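Local coordinates for protein chloromuconate cycloisomerase (Rhodococcus opacus, PDB 4M0X) that belongs to the enolase superfamily and pairs an enolase-type N-terminal domain with a barrel domain that holds a manganese ion, at residues A216-A221 against L240-M245; V265-I270 against G292-G297; I270-S275 against A311-T316. All blocks are in the same frame, centred on the assembly; numbering follows the deposited sequence.

Interaction 1. Residues A216-A221 against L240-M245; sequences AGVTVA and LSIPIM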
ATOM      1  N   ALA A 216      13.612   5.397  31.574  1.00 39.41           N
ATOM      2  CA  ALA A 216      14.399   4.908  32.719  1.00 40.64           C
ATOM      3  C   ALA A 216      15.565   3.973  32.376  1.00 40.40           C
ATOM      4  O   ALA A 216      16.226   3.457  33.268  1.00 43.42           O
ATOM      5  CB  ALA A 216      13.486   4.234  33.731  1.00 42.02           C
ATOM      6  N   GLY A 217      15.809   3.734  31.090  1.00 41.50           N
ATOM      7  CA  GLY A 217      17.002   2.994  30.668  1.00 38.25           C
ATOM      8  C   GLY A 217      16.780   1.649  30.005  1.00 36.35           C
ATOM      9  O   GLY A 217      17.740   0.986  29.607  1.00 33.09           O
ATOM     10  N   VAL A 218      15.518   1.235  29.892  1.00 35.28           N
ATOM     11  CA  VAL A 218      15.198   0.003  29.180  1.00 31.21           C
ATOM     12  C   VAL A 218      15.549   0.222  27.735  1.00 29.38           C
ATOM     13  O   VAL A 218      15.222   1.255  27.158  1.00 29.62           O
ATOM     14  CB  VAL A 218      13.730  -0.416  29.312  1.00 28.83           C
ATOM     15  CG1 VAL A 218      13.384  -1.469  28.268  1.00 26.86           C
ATOM     16  CG2 VAL A 218      13.497  -0.948  30.704  1.00 28.21           C
ATOM     17  N   THR A 219      16.183  -0.787  27.160  1.00 28.49           N
ATOM     18  CA  THR A 219      16.909  -0.631  25.935  1.00 27.44           C
ATOM     19  C   THR A 219      16.328  -1.397  24.746  1.00 29.78           C
ATOM     20  O   THR A 219      16.564  -1.034  23.562  1.00 28.77           O
ATOM     21  CB  THR A 219      18.374  -0.932  26.216  1.00 25.78           C
ATOM     22  OG1 THR A 219      19.068   0.243  25.882  1.00 25.61           O
ATOM     23  CG2 THR A 219      18.947  -2.074  25.388  1.00 28.38           C
ATOM     24  N   VAL A 220      15.562  -2.435  25.075  1.00 28.67           N
ATOM     25  CA  VAL A 220      14.945  -3.282  24.079  1.00 30.00           C
ATOM     26  C   VAL A 220      13.641  -3.781  24.665  1.00 29.00           C
ATOM     27  O   VAL A 220      13.534  -3.990  25.885  1.00 29.40           O
ATOM     28  CB  VAL A 220      15.857  -4.490  23.698  1.00 32.20           C
ATOM     29  CG1 VAL A 220      15.114  -5.480  22.802  1.00 31.76           C
ATOM     30  CG2 VAL A 220      17.145  -4.038  23.004  1.00 30.64           C
ATOM     31  N   ALA A 221      12.645  -3.972  23.810  1.00 26.62           N
ATOM     32  CA  ALA A 221      11.419  -4.562  24.289  1.00 25.38           C
ATOM     33  C   ALA A 221      11.212  -5.883  23.584  1.00 25.01           C
ATOM     34  O   ALA A 221      11.041  -5.939  22.369  1.00 24.84           O
ATOM     35  CB  ALA A 221      10.246  -3.635  24.071  1.00 25.20           C
ATOM     36  N   LEU A 240       8.031   3.877  19.272  1.00 34.54           N
ATOM     37  CA  LEU A 240       9.051   3.709  20.280  1.00 31.07           C
ATOM     38  C   LEU A 240      10.450   4.178  19.916  1.00 32.89           C
ATOM     39  O   LEU A 240      10.905   4.003  18.790  1.00 33.91           O
ATOM     40  CB  LEU A 240       9.107   2.244  20.661  1.00 32.43           C
ATOM     41  CG  LEU A 240       8.251   1.840  21.855  1.00 34.07           C
ATOM     42  CD1 LEU A 240       6.831   2.369  21.764  1.00 32.29           C
ATOM     43  CD2 LEU A 240       8.263   0.327  21.958  1.00 33.44           C
ATOM     44  N   SER A 241      11.129   4.757  20.906  1.00 33.45           N
ATOM     45  CA  SER A 241      12.493   5.238  20.767  1.00 33.49           C
ATOM     46  C   SER A 241      13.473   4.072  20.928  1.00 36.03           C
ATOM     47  O   SER A 241      14.686   4.240  20.791  1.00 39.08           O
ATOM     48  CB  SER A 241      12.773   6.281  21.844  1.00 34.59           C
ATOM     49  OG  SER A 241      12.524   5.760  23.161  1.00 33.77           O
ATOM     50  N   ILE A 242      12.954   2.889  21.234  1.00 34.32           N
ATOM     51  CA  ILE A 242      13.803   1.725  21.463  1.00 32.98           C
ATOM     52  C   ILE A 242      13.320   0.613  20.561  1.00 30.86           C
ATOM     53  O   ILE A 242      12.159   0.593  20.183  1.00 31.22           O
ATOM     54  CB  ILE A 242      13.791   1.249  22.947  1.00 33.36           C
ATOM     55  CG1 ILE A 242      12.357   1.109  23.464  1.00 31.16           C
ATOM     56  CG2 ILE A 242      14.626   2.173  23.835  1.00 30.13           C
ATOM     57  CD1 ILE A 242      12.259   0.280  24.715  1.00 31.68           C
ATOM     58  N   PRO A 243      14.212  -0.309  20.192  1.00 30.28           N
ATOM     59  CA  PRO A 243      13.766  -1.388  19.299  1.00 27.91           C
ATOM     60  C   PRO A 243      12.908  -2.464  19.948  1.00 27.79           C
ATOM     61  O   PRO A 243      12.937  -2.667  21.163  1.00 27.61           O
ATOM     62  CB  PRO A 243      15.082  -1.996  18.794  1.00 27.69           C
ATOM     63  CG  PRO A 243      16.102  -1.627  19.817  1.00 28.58           C
ATOM     64  CD  PRO A 243      15.679  -0.277  20.348  1.00 28.77           C
ATOM     65  N   ILE A 244      12.189  -3.182  19.097  1.00 29.13           N
ATOM     66  CA  ILE A 244      11.299  -4.272  19.464  1.00 27.94           C
ATOM     67  C   ILE A 244      11.873  -5.595  18.937  1.00 28.11           C
ATOM     68  O   ILE A 244      12.173  -5.727  17.734  1.00 28.91           O
ATOM     69  CB  ILE A 244       9.923  -4.053  18.785  1.00 28.96           C
ATOM     70  CG1 ILE A 244       9.350  -2.697  19.146  1.00 30.04           C
ATOM     71  CG2 ILE A 244       8.925  -5.150  19.123  1.00 29.53           C
ATOM     72  CD1 ILE A 244       9.098  -2.545  20.626  1.00 32.27           C
ATOM     73  N   MET A 245      11.960  -6.589  19.811  1.00 25.76           N
ATOM     74  CA  MET A 245      12.398  -7.915  19.423  1.00 23.29           C
ATOM     75  C   MET A 245      11.280  -8.962  19.401  1.00 22.01           C
ATOM     76  O   MET A 245      10.534  -9.120  20.358  1.00 23.49           O
ATOM     77  CB  MET A 245      13.472  -8.342  20.382  1.00 24.50           C
ATOM     78  CG  MET A 245      14.002  -9.748  20.224  1.00 25.91           C
ATOM     79  SD  MET A 245      15.676  -9.773  20.897  1.00 28.15           S
ATOM     80  CE  MET A 245      15.442  -9.457  22.643  1.00 25.42           C
TER
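Ala-221 reaches across to the chain of Ile-244 with both of its backbone polar atoms, closing a parallel pair in the beta-alpha-beta unit formed by strand 220-222, helix 230-239 and strand 244-246. The unit is one step of the barrel of an enolase-superfamily protein. Ala-221 N gives its hydrogen to Pro-243 O at 3.0 Å, nearly along the C=O axis and almost straight (163°). Its carbonyl is met by the next donor along the strand: Met-245 N lies 2.8 Å from Ala-221 O, in a bond of 170° at the hydrogen although the donor is tilted off the carbonyl plane. Ile-244, which sits between these two partners, turns its own N and O the other way, toward the neighbouring strand 267-270 and the loop before it; its N meets Ser-266 OG only weakly. Val-220 likewise bonds back to Val-193 and Val-195, so the two strands are held from both flanks.

Before the strands begin, the pairing gives out. Pro-243 has no N-H to offer, and Thr-219 O meets its ring carbon CD instead. The same proline also packs on Leu-204 of a second subunit.

On the face of the sheet that Ala-221 and Ile-244 share, Ala-221 CB touches Ile-244 CD1 at 3.8 Å. In the loops leading into the strands, Ile-242 holds CG1 between its backbone N and carbonyl carbon (chi1 50°), which carries CD1 to within 4.1 Å of Val-218 CG1; Ile-242 also rests on Ala-214 of helix 203-215. Val-220 crosses Pro-243 at about a right angle, CG2 against ring CG, while its other branch meets the methionine: Met-245 bends at chi3 and brings CE to 4.0 Å from Val-220 CG1.

Interaction 2. Residues V265-I270 against G292-G297; sequences VSAFAI and GLACFG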
ATOM      1  N   VAL A 265       9.342  -5.599  13.362  1.00 24.08           N
ATOM      2  CA  VAL A 265      10.235  -5.657  14.509  1.00 24.52           C
ATOM      3  C   VAL A 265      11.668  -5.232  14.187  1.00 26.30           C
ATOM      4  O   VAL A 265      12.057  -5.152  13.032  1.00 26.79           O
ATOM      5  CB  VAL A 265      10.266  -7.071  15.178  1.00 24.01           C
ATOM      6  CG1 VAL A 265       9.015  -7.362  16.006  1.00 22.88           C
ATOM      7  CG2 VAL A 265      10.525  -8.166  14.164  1.00 22.26           C
ATOM      8  N   SER A 266      12.465  -5.009  15.231  1.00 27.18           N
ATOM      9  CA  SER A 266      13.855  -4.603  15.065  1.00 26.25           C
ATOM     10  C   SER A 266      14.813  -5.780  15.100  1.00 26.02           C
ATOM     11  O   SER A 266      15.914  -5.697  14.514  1.00 28.61           O
ATOM     12  CB  SER A 266      14.261  -3.605  16.170  1.00 25.63           C
ATOM     13  OG  SER A 266      13.435  -2.468  16.161  1.00 26.17           O
ATOM     14  N   ALA A 267      14.433  -6.840  15.820  1.00 23.88           N
ATOM     15  CA  ALA A 267      15.307  -7.994  15.999  1.00 22.71           C
ATOM     16  C   ALA A 267      14.621  -9.361  16.120  1.00 23.87           C
ATOM     17  O   ALA A 267      13.411  -9.468  16.294  1.00 23.88           O
ATOM     18  CB  ALA A 267      16.215  -7.771  17.173  1.00 20.83           C
ATOM     19  N   PHE A 268      15.429 -10.411  16.014  1.00 24.90           N
ATOM     20  CA  PHE A 268      14.988 -11.762  16.312  1.00 26.53           C
ATOM     21  C   PHE A 268      15.662 -12.257  17.572  1.00 28.80           C
ATOM     22  O   PHE A 268      16.841 -11.990  17.795  1.00 32.75           O
ATOM     23  CB  PHE A 268      15.284 -12.715  15.145  1.00 24.74           C
ATOM     24  CG  PHE A 268      14.496 -12.403  13.903  1.00 24.87           C
ATOM     25  CD1 PHE A 268      13.358 -11.607  13.963  1.00 25.22           C
ATOM     26  CD2 PHE A 268      14.873 -12.923  12.682  1.00 25.33           C
ATOM     27  CE1 PHE A 268      12.636 -11.318  12.826  1.00 26.50           C
ATOM     28  CE2 PHE A 268      14.139 -12.684  11.540  1.00 24.88           C
ATOM     29  CZ  PHE A 268      13.020 -11.870  11.606  1.00 27.28           C
ATOM     30  N   ALA A 269      14.908 -12.954  18.414  1.00 28.51           N
ATOM     31  CA  ALA A 269      15.514 -13.765  19.452  1.00 25.54           C
ATOM     32  C   ALA A 269      15.703 -15.139  18.820  1.00 24.27           C
ATOM     33  O   ALA A 269      14.734 -15.785  18.447  1.00 22.71           O
ATOM     34  CB  ALA A 269      14.597 -13.839  20.652  1.00 26.37           C
ATOM     35  N   ILE A 270      16.950 -15.568  18.663  1.00 23.23           N
ATOM     36  CA  ILE A 270      17.220 -16.858  18.051  1.00 22.12           C
ATOM     37  C   ILE A 270      17.367 -17.951  19.120  1.00 22.59           C
ATOM     38  O   ILE A 270      18.025 -17.738  20.143  1.00 23.22           O
ATOM     39  CB  ILE A 270      18.472 -16.781  17.168  1.00 21.70           C
ATOM     40  CG1 ILE A 270      18.349 -15.625  16.166  1.00 21.11           C
ATOM     41  CG2 ILE A 270      18.732 -18.123  16.486  1.00 21.60           C
ATOM     42  CD1 ILE A 270      17.349 -15.842  15.048  1.00 21.00           C
ATOM     43  N   GLY A 292      18.398  -7.132   7.532  1.00 24.12           N
ATOM     44  CA  GLY A 292      19.022  -6.086   8.313  1.00 25.89           C
ATOM     45  C   GLY A 292      18.524  -5.939   9.733  1.00 26.25           C
ATOM     46  O   GLY A 292      18.727  -4.884  10.350  1.00 28.23           O
ATOM     47  N   LEU A 293      17.873  -6.986  10.237  1.00 24.91           N
ATOM     48  CA  LEU A 293      17.475  -7.083  11.639  1.00 24.67           C
ATOM     49  C   LEU A 293      18.557  -7.742  12.477  1.00 25.15           C
ATOM     50  O   LEU A 293      19.216  -8.694  12.047  1.00 25.13           O
ATOM     51  CB  LEU A 293      16.189  -7.893  11.785  1.00 23.00           C
ATOM     52  CG  LEU A 293      15.119  -7.478  10.795  1.00 22.93           C
ATOM     53  CD1 LEU A 293      13.888  -8.387  10.778  1.00 22.01           C
ATOM     54  CD2 LEU A 293      14.767  -6.036  11.094  1.00 23.33           C
ATOM     55  N   ALA A 294      18.699  -7.235  13.694  1.00 26.32           N
ATOM     56  CA  ALA A 294      19.620  -7.776  14.693  1.00 27.25           C
ATOM     57  C   ALA A 294      19.207  -9.142  15.258  1.00 28.47           C
ATOM     58  O   ALA A 294      18.051  -9.556  15.156  1.00 29.53           O
ATOM     59  CB  ALA A 294      19.769  -6.785  15.825  1.00 26.29           C
ATOM     60  N   CYS A 295      20.160  -9.828  15.874  1.00 28.49           N
ATOM     61  CA  CYS A 295      19.886 -11.096  16.525  1.00 27.41           C
ATOM     62  C   CYS A 295      20.294 -11.072  17.975  1.00 27.45           C
ATOM     63  O   CYS A 295      21.178 -10.294  18.416  1.00 29.85           O
ATOM     64  CB  CYS A 295      20.591 -12.246  15.817  1.00 27.27           C
ATOM     65  SG  CYS A 295      19.842 -12.751  14.254  1.00 30.57           S
ATOM     66  N   PHE A 296      19.633 -11.949  18.704  1.00 25.13           N
ATOM     67  CA  PHE A 296      19.854 -12.130  20.091  1.00 24.88           C
ATOM     68  C   PHE A 296      20.023 -13.610  20.229  1.00 24.17           C
ATOM     69  O   PHE A 296      19.251 -14.381  19.640  1.00 22.70           O
ATOM     70  CB  PHE A 296      18.613 -11.704  20.831  1.00 26.32           C
ATOM     71  CG  PHE A 296      18.743 -11.730  22.326  1.00 27.02           C
ATOM     72  CD1 PHE A 296      19.834 -11.128  22.967  1.00 27.80           C
ATOM     73  CD2 PHE A 296      17.735 -12.282  23.103  1.00 25.55           C
ATOM     74  CE1 PHE A 296      19.920 -11.105  24.355  1.00 27.91           C
ATOM     75  CE2 PHE A 296      17.808 -12.257  24.490  1.00 25.51           C
ATOM     76  CZ  PHE A 296      18.901 -11.675  25.122  1.00 26.59           C
ATOM     77  N   GLY A 297      21.049 -14.006  20.980  1.00 24.17           N
ATOM     78  CA  GLY A 297      21.278 -15.408  21.295  1.00 23.38           C
ATOM     79  C   GLY A 297      20.416 -15.769  22.492  1.00 23.59           C
ATOM     80  O   GLY A 297      20.854 -15.648  23.650  1.00 23.06           O
TER
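Leu-293 lies obliquely across the end of the Phe-268 ring, its CD1 3.7 Å from Phe-268 CZ and almost as near to CE1. Its other branch drops toward the backbone, with CD2 close to the carbonyl oxygens of Val-265 and Ser-266. Further along the same face Ile-270 lies against the thiol of Cys-295: CG1 is 3.8 Å from SG, and CD1 follows it. Phe-268, Ile-270 and Cys-295 all pack on helix 278-291, which lies between the two strands in the chain. These are neighbouring parallel strands, 267-270 and 294-297, of the enolase-type barrel; their axes pass 4.6 Å apart at 24°, and this face looks out toward the helices.

The opposite face carries small groups and one ring. Ala-267 CB and Ala-294 CB meet at 3.9 Å, side by side. Beyond them the Phe-296 ring swings away from strand 267-270, its CG anti to the backbone N (chi1 -175°), and presents an edge to Ala-269: CD2 is 4.3 Å from that residue's CB. The ring then reaches Met-245, Val-322 and Glu-325.

Between the faces, Phe-268 N binds Ala-294 O at 2.9 Å and Ile-270 N binds Phe-296 O at 2.8 Å, both nearly straight. Phe-268 O receives Phe-296 N only weakly, and Cys-295 CA comes within 3.4 Å of that same Phe-268 O.

Interaction 3. Residues I270-S275 against A311-T316; sequences IKIPKS and AQLYGT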
ATOM      1  N   ILE A 270      16.950 -15.568  18.663  1.00 23.23           N
ATOM      2  CA  ILE A 270      17.220 -16.858  18.051  1.00 22.12           C
ATOM      3  C   ILE A 270      17.367 -17.951  19.120  1.00 22.59           C
ATOM      4  O   ILE A 270      18.025 -17.738  20.143  1.00 23.22           O
ATOM      5  CB  ILE A 270      18.472 -16.781  17.168  1.00 21.70           C
ATOM      6  CG1 ILE A 270      18.349 -15.625  16.166  1.00 21.11           C
ATOM      7  CG2 ILE A 270      18.732 -18.123  16.486  1.00 21.60           C
ATOM      8  CD1 ILE A 270      17.349 -15.842  15.048  1.00 21.00           C
ATOM      9  N   LYS A 271      16.742 -19.111  18.890  1.00 22.48           N
ATOM     10  CA  LYS A 271      16.675 -20.198  19.880  1.00 22.48           C
ATOM     11  C   LYS A 271      16.406 -21.456  19.113  1.00 22.13           C
ATOM     12  O   LYS A 271      15.515 -21.445  18.283  1.00 22.14           O
ATOM     13  CB  LYS A 271      15.485 -20.028  20.817  1.00 22.28           C
ATOM     14  CG  LYS A 271      15.571 -18.979  21.901  1.00 21.26           C
ATOM     15  CD  LYS A 271      14.536 -19.285  22.988  1.00 21.27           C
ATOM     16  CE  LYS A 271      13.249 -18.493  22.825  1.00 20.85           C
ATOM     17  NZ  LYS A 271      13.136 -17.402  23.834  1.00 20.58           N
ATOM     18  N   ILE A 272      17.131 -22.536  19.411  1.00 22.08           N
ATOM     19  CA  ILE A 272      16.962 -23.787  18.688  1.00 24.07           C
ATOM     20  C   ILE A 272      15.612 -24.511  18.897  1.00 24.47           C
ATOM     21  O   ILE A 272      14.900 -24.751  17.921  1.00 24.26           O
ATOM     22  CB  ILE A 272      18.160 -24.734  18.880  1.00 25.59           C
ATOM     23  CG1 ILE A 272      19.376 -24.148  18.192  1.00 25.15           C
ATOM     24  CG2 ILE A 272      17.884 -26.101  18.261  1.00 25.49           C
ATOM     25  CD1 ILE A 272      20.604 -25.015  18.285  1.00 25.13           C
ATOM     26  N   PRO A 273      15.242 -24.836  20.156  1.00 24.77           N
ATOM     27  CA  PRO A 273      14.024 -25.618  20.416  1.00 24.38           C
ATOM     28  C   PRO A 273      12.802 -25.083  19.670  1.00 24.34           C
ATOM     29  O   PRO A 273      12.116 -25.803  18.961  1.00 24.78           O
ATOM     30  CB  PRO A 273      13.808 -25.431  21.922  1.00 23.33           C
ATOM     31  CG  PRO A 273      15.139 -25.096  22.462  1.00 23.80           C
ATOM     32  CD  PRO A 273      15.765 -24.248  21.402  1.00 25.07           C
ATOM     33  N   LYS A 274      12.558 -23.800  19.835  1.00 24.81           N
ATOM     34  CA  LYS A 274      11.403 -23.146  19.272  1.00 25.74           C
ATOM     35  C   LYS A 274      11.340 -23.139  17.720  1.00 27.50           C
ATOM     36  O   LYS A 274      10.257 -22.967  17.153  1.00 28.54           O
ATOM     37  CB  LYS A 274      11.286 -21.766  19.931  1.00 24.97           C
ATOM     38  CG  LYS A 274      11.076 -20.569  19.052  1.00 25.79           C
ATOM     39  CD  LYS A 274      12.224 -19.582  19.156  1.00 25.59           C
ATOM     40  CE  LYS A 274      11.654 -18.186  18.946  1.00 24.88           C
ATOM     41  NZ  LYS A 274      12.632 -17.101  18.696  1.00 22.46           N
ATOM     42  N   SER A 275      12.482 -23.359  17.057  1.00 27.38           N
ATOM     43  CA  SER A 275      12.580 -23.352  15.583  1.00 26.56           C
ATOM     44  C   SER A 275      12.599 -24.752  15.064  1.00 26.76           C
ATOM     45  O   SER A 275      12.687 -24.958  13.850  1.00 26.21           O
ATOM     46  CB  SER A 275      13.884 -22.733  15.084  1.00 25.41           C
ATOM     47  OG  SER A 275      14.228 -21.576  15.805  1.00 30.56           O
ATOM     48  N   ALA A 311      25.262 -22.552  22.060  1.00 26.14           N
ATOM     49  CA  ALA A 311      26.451 -21.710  22.183  1.00 27.19           C
ATOM     50  C   ALA A 311      27.286 -21.769  20.900  1.00 27.34           C
ATOM     51  O   ALA A 311      27.793 -20.749  20.414  1.00 27.99           O
ATOM     52  CB  ALA A 311      27.280 -22.109  23.396  1.00 25.81           C
ATOM     53  N   GLN A 312      27.402 -22.964  20.337  1.00 27.17           N
ATOM     54  CA  GLN A 312      28.132 -23.119  19.091  1.00 27.72           C
ATOM     55  C   GLN A 312      27.418 -22.384  17.951  1.00 26.64           C
ATOM     56  O   GLN A 312      28.040 -21.607  17.226  1.00 25.59           O
ATOM     57  CB  GLN A 312      28.381 -24.592  18.774  1.00 27.14           C
ATOM     58  CG  GLN A 312      29.618 -25.131  19.461  1.00 28.50           C
ATOM     59  CD  GLN A 312      29.857 -26.598  19.197  1.00 29.50           C
ATOM     60  OE1 GLN A 312      29.652 -27.089  18.081  1.00 31.91           O
ATOM     61  NE2 GLN A 312      30.295 -27.313  20.221  1.00 28.96           N
ATOM     62  N   LEU A 313      26.117 -22.618  17.807  1.00 26.62           N
ATOM     63  CA  LEU A 313      25.308 -21.870  16.842  1.00 27.33           C
ATOM     64  C   LEU A 313      25.634 -20.378  16.908  1.00 27.77           C
ATOM     65  O   LEU A 313      26.088 -19.772  15.918  1.00 25.22           O
ATOM     66  CB  LEU A 313      23.817 -22.087  17.108  1.00 27.27           C
ATOM     67  CG  LEU A 313      22.877 -21.210  16.284  1.00 28.68           C
ATOM     68  CD1 LEU A 313      23.014 -21.533  14.798  1.00 30.59           C
ATOM     69  CD2 LEU A 313      21.444 -21.411  16.730  1.00 27.20           C
ATOM     70  N   TYR A 314      25.421 -19.806  18.100  1.00 28.90           N
ATOM     71  CA  TYR A 314      25.584 -18.377  18.337  1.00 27.19           C
ATOM     72  C   TYR A 314      27.001 -17.929  18.003  1.00 27.27           C
ATOM     73  O   TYR A 314      27.196 -16.841  17.488  1.00 30.61           O
ATOM     74  CB  TYR A 314      25.211 -18.015  19.769  1.00 28.33           C
ATOM     75  CG  TYR A 314      23.824 -18.456  20.234  1.00 29.43           C
ATOM     76  CD1 TYR A 314      22.883 -18.950  19.330  1.00 29.21           C
ATOM     77  CD2 TYR A 314      23.434 -18.329  21.582  1.00 28.80           C
ATOM     78  CE1 TYR A 314      21.618 -19.338  19.746  1.00 29.11           C
ATOM     79  CE2 TYR A 314      22.156 -18.718  22.001  1.00 28.70           C
ATOM     80  CZ  TYR A 314      21.257 -19.228  21.074  1.00 29.76           C
ATOM     81  OH  TYR A 314      19.979 -19.627  21.435  1.00 30.66           O
ATOM     82  N   GLY A 315      27.987 -18.770  18.274  1.00 26.65           N
ATOM     83  CA  GLY A 315      29.346 -18.492  17.838  1.00 26.90           C
ATOM     84  C   GLY A 315      29.578 -18.562  16.317  1.00 28.36           C
ATOM     85  O   GLY A 315      30.536 -17.948  15.808  1.00 29.63           O
ATOM     86  N   THR A 316      28.756 -19.314  15.581  1.00 25.01           N
ATOM     87  CA  THR A 316      28.916 -19.309  14.137  1.00 25.07           C
ATOM     88  C   THR A 316      28.240 -18.093  13.532  1.00 25.39           C
ATOM     89  O   THR A 316      28.539 -17.709  12.433  1.00 26.29           O
ATOM     90  CB  THR A 316      28.404 -20.590  13.404  1.00 24.48           C
ATOM     91  OG1 THR A 316      26.979 -20.590  13.307  1.00 24.06           O
ATOM     92  CG2 THR A 316      28.877 -21.881  14.061  1.00 24.92           C
TER
HETATM   93  O   HOH W   1      19.057 -22.038  21.452  1.00 34.51           O
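The ring of Tyr-314 points its hydroxyl end at the turn after Ile-270, and two oxygens flank that end on opposite sides of the ring plane. One is Ile-270 O, set obliquely to the ring, 3.7 Å from CZ and 3.0 Å from OH of Tyr-314. The other is a bridging water. It donates to Tyr-314 OH at 2.6 Å and accepts from Ile-272 N at 2.9 Å, so it ties a buried amide at the start of the short, weakly bonded helix 272-275 to helix 304-316. The phenol also hydrogen-bonds to Ala-298 O, which gives the hydroxyl a partner on the neighbouring barrel strand's exit loop.

Beside the ring runs an apolar contact. Leu-313, with CG anti to the backbone N (chi1 172°), extends toward Ile-272, and the two side chains slide past each other in opposite directions. Leu-313 CD2 lies 3.7 Å from Ile-272 CG1 and 4.0 Å from its CD1. The same methyl is a looser neighbour of Ile-270 CG2, at 4.3 Å.

Each segment also braces itself. Ser-275 OG donates to Lys-271 O at 2.8 Å, nearly along the carbonyl direction, and Leu-313 O takes hydrogens from both N and OG1 of Thr-316. The CB of Lys-271 points away from helix 304-316, and its NZ forms a salt bridge with Asp-247 and a hydrogen bond with Ala-299 O. Asp-247 is a manganese ligand, and the arrangement is that of an enolase-superfamily barrel, where a lysine at the end of a barrel strand stands beside the metal site.

How the interactions relate
The three contacts follow the barrel round from strand 220-222 to helix 304-316. Interactions 1 and 2, with centres 13 Å apart, are joined by strands 244-246 and 267-270: Ile-244 O lies 2.6 Å from Ser-266 N, a probable hydrogen bond. Interaction 3 shares Ile-270 with interaction 2, and Gly-297 C packs 3.5 Å from Tyr-314 CE2. Interactions 1 and 3 do not touch; their nearest atoms are about 6 Å apart. All three approach the manganese held by Asp-196, Glu-222 and Asp-247: the side chains of Met-245, Ala-269 and Lys-271 are about 7, 6 and 4 Å from it. Glu-222 directly follows Ala-221, so interaction 1 leads straight into the site.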